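Local coordinates for inositol-1-monophosphatase (Nostoc sp., PDB 5ZHH), which probably hydrolyses inositol monophosphates to free inositol and inorganic phosphate, at residues Val54-Leu68 / Ser72-Ile86. Residues are numbered along the deposited sequence; the frame is centred on the assembly and turned at random.
Sequences VLEIIRRHFPQHSIL and SGKLGNQDNEYLWAI
The carbonyl oxygen of N77 is gripped from opposite faces of its plane: S66 OG donates to N77 O at 2.7 Å, while the amide of N80 closes the 77-80 turn. N80 works in both directions: its ND2 gives a hydrogen bond to Q64 O, 3.0 Å long and in the carbonyl plane, and a weak one to S66 OG, while its OD1 accepts from the amide of Y82 in an Asx turn. I67 O has two donors, L75 N and, from above the carbonyl plane, Q78 NE2.

Here strand 66-69 lies between antiparallel 73-75, its hairpin partner, and parallel 82-90. This is one edge of the larger, mixed sheet, with 73-75 outermost within this chain; the chain's path from helix 44-61 into the sheet runs through the turn 62-65. In the parallel pairing, L68 N reaches W84 O at 2.6 Å and I86 N meets L68 O.

At that turn the H65 ring is sandwiched. Y82 CB sits over one face, 3.5 Å from the ring centroid, F62 CB over the opposite face, and the Y82 ring continues as an offset stack with planes at 18°. At the edge, W84 NE1 donates to H65 ND1 at 2.9 Å; the donor lies in the imidazole plane, so the bond fixes that ring's rotation. With CG anti to the carbonyl carbon (chi1 -69°), the W84 indole turns toward the helix, where I58 CG2 stands over the five-membered ring, 3.7 Å from its centroid. A leucine in place of W84 would probably leave H65 ND1 without its donor and open a gap against I58. I67 CD1 packs against W84 CB at 3.6 Å, and one turn before I58, V54 CG1 meets I86 CG2.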
loop_
_atom_site.group_PDB
_atom_site.type_symbol
_atom_site.label_atom_id
_atom_site.label_comp_id
_atom_site.label_asym_id
_atom_site.label_seq_id
_atom_site.Cartn_x
_atom_site.Cartn_y
_atom_site.Cartn_z
ATOM N N VAL A 54 4.686 -7.669 22.473
ATOM C CA VAL A 54 5.810 -6.774 22.756
ATOM C C VAL A 54 6.641 -7.306 23.917
ATOM O O VAL A 54 7.874 -7.372 23.845
ATOM C CB VAL A 54 5.314 -5.346 23.047
ATOM C CG1 VAL A 54 6.493 -4.467 23.430
ATOM C CG2 VAL A 54 4.615 -4.762 21.837
ATOM N N LEU A 55 5.978 -7.682 25.011
ATOM C CA LEU A 55 6.701 -8.132 26.196
ATOM C C LEU A 55 7.519 -9.379 25.896
ATOM O O LEU A 55 8.687 -9.473 26.279
ATOM C CB LEU A 55 5.724 -8.393 27.342
ATOM C CG LEU A 55 5.067 -7.147 27.937
ATOM C CD1 LEU A 55 4.165 -7.510 29.105
ATOM C CD2 LEU A 55 6.139 -6.175 28.367
ATOM N N GLU A 56 6.930 -10.337 25.182
ATOM C CA GLU A 56 7.650 -11.573 24.901
ATOM C C GLU A 56 8.941 -11.295 24.141
ATOM O O GLU A 56 9.992 -11.855 24.469
ATOM C CB GLU A 56 6.754 -12.533 24.116
ATOM C CG GLU A 56 7.301 -13.956 24.026
ATOM C CD GLU A 56 8.348 -14.116 22.944
ATOM O OE1 GLU A 56 8.288 -13.358 21.949
ATOM O OE2 GLU A 56 9.230 -14.997 23.088
ATOM N N ILE A 57 8.887 -10.406 23.146
ATOM C CA ILE A 57 10.071 -10.113 22.344
ATOM C C ILE A 57 11.123 -9.396 23.181
ATOM O O ILE A 57 12.297 -9.789 23.199
ATOM C CB ILE A 57 9.685 -9.302 21.092
ATOM C CG1 ILE A 57 8.831 -10.158 20.151
ATOM C CG2 ILE A 57 10.927 -8.756 20.391
ATOM C CD1 ILE A 57 8.204 -9.388 19.000
ATOM N N ILE A 58 10.718 -8.357 23.915
ATOM C CA ILE A 58 11.692 -7.564 24.653
ATOM C C ILE A 58 12.354 -8.394 25.742
ATOM O O ILE A 58 13.573 -8.322 25.937
ATOM C CB ILE A 58 11.029 -6.308 25.245
ATOM C CG1 ILE A 58 10.511 -5.399 24.128
ATOM C CG2 ILE A 58 12.010 -5.576 26.162
ATOM C CD1 ILE A 58 11.606 -4.741 23.335
ATOM N N ARG A 59 11.571 -9.194 26.474
ATOM C CA ARG A 59 12.161 -9.953 27.574
ATOM C C ARG A 59 13.014 -11.110 27.067
ATOM O O ARG A 59 13.963 -11.511 27.746
ATOM C CB ARG A 59 11.080 -10.466 28.534
ATOM C CG ARG A 59 9.928 -9.490 28.791
ATOM C CD ARG A 59 9.298 -9.619 30.144
ATOM N NE ARG A 59 9.268 -11.003 30.612
ATOM C CZ ARG A 59 8.520 -11.438 31.623
ATOM N NH1 ARG A 59 7.704 -10.624 32.251
ATOM N NH2 ARG A 59 8.571 -12.707 31.996
ATOM N N ARG A 60 12.709 -11.650 25.883
ATOM C CA ARG A 60 13.532 -12.733 25.343
ATOM C C ARG A 60 14.893 -12.222 24.882
ATOM O O ARG A 60 15.911 -12.900 25.067
ATOM C CB ARG A 60 12.804 -13.436 24.192
ATOM C CG ARG A 60 13.662 -14.457 23.441
ATOM C CD ARG A 60 12.827 -15.363 22.546
ATOM N NE ARG A 60 11.704 -14.661 21.932
ATOM C CZ ARG A 60 11.801 -13.922 20.836
ATOM N NH1 ARG A 60 12.974 -13.788 20.231
ATOM N NH2 ARG A 60 10.725 -13.317 20.346
ATOM N N HIS A 61 14.933 -11.038 24.271
ATOM C CA HIS A 61 16.208 -10.490 23.824
ATOM C C HIS A 61 16.965 -9.805 24.955
ATOM O O HIS A 61 18.199 -9.884 24.999
ATOM C CB HIS A 61 15.989 -9.512 22.670
ATOM C CG HIS A 61 15.601 -10.174 21.383
ATOM N ND1 HIS A 61 16.531 -10.630 20.475
ATOM C CD2 HIS A 61 14.387 -10.450 20.849
ATOM C CE1 HIS A 61 15.908 -11.164 19.438
ATOM N NE2 HIS A 61 14.606 -11.069 19.641
ATOM N N PHE A 62 16.258 -9.155 25.880
ATOM C CA PHE A 62 16.877 -8.385 26.960
ATOM C C PHE A 62 16.285 -8.816 28.299
ATOM O O PHE A 62 15.571 -8.051 28.959
ATOM C CB PHE A 62 16.684 -6.885 26.728
ATOM C CG PHE A 62 17.054 -6.428 25.333
ATOM C CD1 PHE A 62 18.363 -6.514 24.884
ATOM C CD2 PHE A 62 16.093 -5.910 24.480
ATOM C CE1 PHE A 62 18.705 -6.095 23.607
ATOM C CE2 PHE A 62 16.430 -5.487 23.205
ATOM C CZ PHE A 62 17.733 -5.582 22.767
ATOM N N PRO A 63 16.618 -10.022 28.762
ATOM C CA PRO A 63 16.002 -10.527 30.006
ATOM C C PRO A 63 16.318 -9.706 31.244
ATOM O O PRO A 63 15.551 -9.771 32.212
ATOM C CB PRO A 63 16.557 -11.954 30.127
ATOM C CG PRO A 63 17.748 -12.004 29.238
ATOM C CD PRO A 63 17.568 -10.979 28.167
ATOM N N GLN A 64 17.412 -8.947 31.252
ATOM C CA GLN A 64 17.805 -8.164 32.420
ATOM C C GLN A 64 17.229 -6.752 32.425
ATOM O O GLN A 64 17.426 -6.024 33.404
ATOM C CB GLN A 64 19.333 -8.109 32.540
ATOM C CG GLN A 64 19.953 -9.310 33.267
ATOM C CD GLN A 64 19.554 -10.642 32.666
ATOM O OE1 GLN A 64 19.893 -10.943 31.523
ATOM N NE2 GLN A 64 18.826 -11.446 33.434
ATOM N N HIS A 65 16.541 -6.340 31.366
ATOM C CA HIS A 65 15.963 -5.005 31.338
ATOM C C HIS A 65 14.641 -4.978 32.105
ATOM O O HIS A 65 13.975 -6.000 32.280
ATOM C CB HIS A 65 15.727 -4.545 29.897
ATOM C CG HIS A 65 16.982 -4.340 29.106
ATOM N ND1 HIS A 65 16.992 -3.703 27.884
ATOM C CD2 HIS A 65 18.267 -4.685 29.361
ATOM C CE1 HIS A 65 18.229 -3.661 27.421
ATOM N NE2 HIS A 65 19.022 -4.252 28.298
ATOM N N SER A 66 14.251 -3.783 32.541
ATOM C CA SER A 66 12.978 -3.585 33.222
ATOM C C SER A 66 11.963 -2.982 32.256
ATOM O O SER A 66 12.321 -2.342 31.264
ATOM C CB SER A 66 13.140 -2.671 34.442
ATOM O OG SER A 66 13.814 -3.334 35.501
ATOM N N ILE A 67 10.683 -3.211 32.555
ATOM C CA ILE A 67 9.575 -2.783 31.706
ATOM C C ILE A 67 8.635 -1.873 32.485
ATOM O O ILE A 67 8.326 -2.141 33.653
ATOM C CB ILE A 67 8.787 -3.991 31.161
ATOM C CG1 ILE A 67 9.717 -4.984 30.459
ATOM C CG2 ILE A 67 7.683 -3.515 30.217
ATOM C CD1 ILE A 67 10.455 -4.404 29.293
ATOM N N LEU A 68 8.211 -0.778 31.850
ATOM C CA LEU A 68 7.129 0.072 32.338
ATOM C C LEU A 68 5.974 0.047 31.339
ATOM O O LEU A 68 6.166 0.360 30.158
ATOM C CB LEU A 68 7.599 1.507 32.573
ATOM C CG LEU A 68 6.515 2.423 33.158
ATOM C CD1 LEU A 68 6.105 1.978 34.556
ATOM C CD2 LEU A 68 7.006 3.862 33.174
ATOM N N SER A 72 0.408 -4.115 32.298
ATOM C CA SER A 72 1.282 -5.043 33.004
ATOM C C SER A 72 1.991 -4.397 34.185
ATOM O O SER A 72 2.547 -5.117 35.021
ATOM C CB SER A 72 2.309 -5.637 32.037
ATOM O OG SER A 72 3.038 -4.619 31.375
ATOM N N GLY A 73 1.981 -3.071 34.278
ATOM C CA GLY A 73 2.547 -2.391 35.423
ATOM C C GLY A 73 4.054 -2.260 35.379
ATOM O O GLY A 73 4.645 -2.021 34.321
ATOM N N LYS A 74 4.685 -2.421 36.538
ATOM C CA LYS A 74 6.124 -2.258 36.683
ATOM C C LYS A 74 6.774 -3.628 36.797
ATOM O O LYS A 74 6.496 -4.375 37.739
ATOM C CB LYS A 74 6.454 -1.409 37.906
ATOM C CG LYS A 74 5.787 -0.060 37.885
ATOM C CD LYS A 74 6.005 0.675 39.189
ATOM C CE LYS A 74 5.375 2.053 39.133
ATOM N NZ LYS A 74 5.622 2.828 40.378
ATOM N N LEU A 75 7.645 -3.940 35.851
ATOM C CA LEU A 75 8.324 -5.225 35.774
ATOM C C LEU A 75 9.814 -5.025 36.006
ATOM O O LEU A 75 10.480 -4.333 35.228
ATOM C CB LEU A 75 8.095 -5.860 34.412
ATOM C CG LEU A 75 8.928 -7.101 34.091
ATOM C CD1 LEU A 75 8.825 -8.188 35.183
ATOM C CD2 LEU A 75 8.449 -7.583 32.763
ATOM N N GLY A 76 10.338 -5.661 37.046
ATOM C CA GLY A 76 11.706 -5.439 37.453
ATOM C C GLY A 76 11.842 -4.115 38.172
ATOM O O GLY A 76 10.928 -3.287 38.207
ATOM N N ASN A 77 13.011 -3.918 38.775
ATOM C CA ASN A 77 13.260 -2.689 39.512
ATOM C C ASN A 77 13.197 -1.496 38.567
ATOM O O ASN A 77 13.790 -1.510 37.482
ATOM C CB ASN A 77 14.614 -2.753 40.227
ATOM C CG ASN A 77 15.788 -2.816 39.266
ATOM O OD1 ASN A 77 15.743 -3.522 38.256
ATOM N ND2 ASN A 77 16.852 -2.078 39.579
ATOM N N GLN A 78 12.447 -0.473 38.968
ATOM C CA GLN A 78 12.207 0.660 38.088
ATOM C C GLN A 78 13.357 1.658 38.069
ATOM O O GLN A 78 13.320 2.595 37.267
ATOM C CB GLN A 78 10.902 1.353 38.481
ATOM C CG GLN A 78 9.677 0.462 38.306
ATOM C CD GLN A 78 9.424 0.093 36.855
ATOM O OE1 GLN A 78 9.036 0.937 36.050
ATOM N NE2 GLN A 78 9.643 -1.174 36.514
ATOM N N ASP A 79 14.370 1.480 38.918
ATOM C CA ASP A 79 15.594 2.265 38.848
ATOM C C ASP A 79 16.677 1.578 38.023
ATOM O O ASP A 79 17.824 2.039 38.020
ATOM C CB ASP A 79 16.120 2.565 40.258
ATOM C CG ASP A 79 16.204 1.325 41.133
ATOM O OD1 ASP A 79 16.049 0.202 40.602
ATOM O OD2 ASP A 79 16.434 1.475 42.357
ATOM N N ASN A 80 16.331 0.485 37.340
ATOM C CA ASN A 80 17.251 -0.214 36.451
ATOM C C ASN A 80 17.847 0.751 35.436
ATOM O O ASN A 80 17.210 1.722 35.018
ATOM C CB ASN A 80 16.503 -1.345 35.732
ATOM C CG ASN A 80 17.424 -2.299 34.967
ATOM O OD1 ASN A 80 18.383 -1.891 34.307
ATOM N ND2 ASN A 80 17.107 -3.584 35.041
ATOM N N GLU A 81 19.091 0.475 35.041
ATOM C CA GLU A 81 19.709 1.261 33.982
ATOM C C GLU A 81 18.855 1.244 32.719
ATOM O O GLU A 81 18.738 2.261 32.029
ATOM C CB GLU A 81 21.113 0.732 33.692
ATOM C CG GLU A 81 21.816 1.441 32.553
ATOM C CD GLU A 81 23.187 0.864 32.264
ATOM O OE1 GLU A 81 23.462 -0.277 32.693
ATOM O OE2 GLU A 81 23.996 1.564 31.620
ATOM N N TYR A 82 18.239 0.105 32.411
ATOM C CA TYR A 82 17.425 -0.051 31.211
ATOM C C TYR A 82 15.965 -0.220 31.603
ATOM O O TYR A 82 15.613 -1.165 32.318
ATOM C CB TYR A 82 17.899 -1.247 30.384
ATOM C CG TYR A 82 19.320 -1.108 29.901
ATOM C CD1 TYR A 82 19.653 -0.177 28.928
ATOM C CD2 TYR A 82 20.331 -1.911 30.418
ATOM C CE1 TYR A 82 20.950 -0.043 28.480
ATOM C CE2 TYR A 82 21.636 -1.784 29.976
ATOM C CZ TYR A 82 21.939 -0.849 29.006
ATOM O OH TYR A 82 23.233 -0.718 28.561
ATOM N N LEU A 83 15.120 0.688 31.124
ATOM C CA LEU A 83 13.692 0.664 31.419
ATOM C C LEU A 83 12.938 0.943 30.132
ATOM O O LEU A 83 13.062 2.035 29.567
ATOM C CB LEU A 83 13.319 1.694 32.497
ATOM C CG LEU A 83 11.834 1.736 32.874
ATOM C CD1 LEU A 83 11.410 0.402 33.463
ATOM C CD2 LEU A 83 11.540 2.874 33.856
ATOM N N TRP A 84 12.151 -0.032 29.679
ATOM C CA TRP A 84 11.353 0.113 28.469
ATOM C C TRP A 84 9.990 0.684 28.837
ATOM O O TRP A 84 9.328 0.187 29.754
ATOM C CB TRP A 84 11.179 -1.228 27.754
ATOM C CG TRP A 84 12.432 -1.763 27.141
ATOM C CD1 TRP A 84 13.351 -2.573 27.739
ATOM C CD2 TRP A 84 12.897 -1.550 25.799
ATOM N NE1 TRP A 84 14.365 -2.867 26.863
ATOM C CE2 TRP A 84 14.114 -2.248 25.667
ATOM C CE3 TRP A 84 12.414 -0.823 24.707
ATOM C CZ2 TRP A 84 14.852 -2.250 24.482
ATOM C CZ3 TRP A 84 13.150 -0.826 23.525
ATOM C CH2 TRP A 84 14.355 -1.536 23.425
ATOM N N ALA A 85 9.591 1.744 28.144
ATOM C CA ALA A 85 8.291 2.381 28.334
ATOM C C ALA A 85 7.430 2.008 27.133
ATOM O O ALA A 85 7.669 2.494 26.019
ATOM C CB ALA A 85 8.434 3.895 28.483
ATOM N N ILE A 86 6.445 1.139 27.363
ATOM C CA ILE A 86 5.693 0.461 26.307
ATOM C C ILE A 86 4.248 0.945 26.326
ATOM O O ILE A 86 3.578 0.852 27.361
ATOM C CB ILE A 86 5.717 -1.064 26.501
ATOM C CG1 ILE A 86 7.136 -1.612 26.426
ATOM C CG2 ILE A 86 4.826 -1.738 25.478
ATOM C CD1 ILE A 86 7.937 -1.027 25.334
#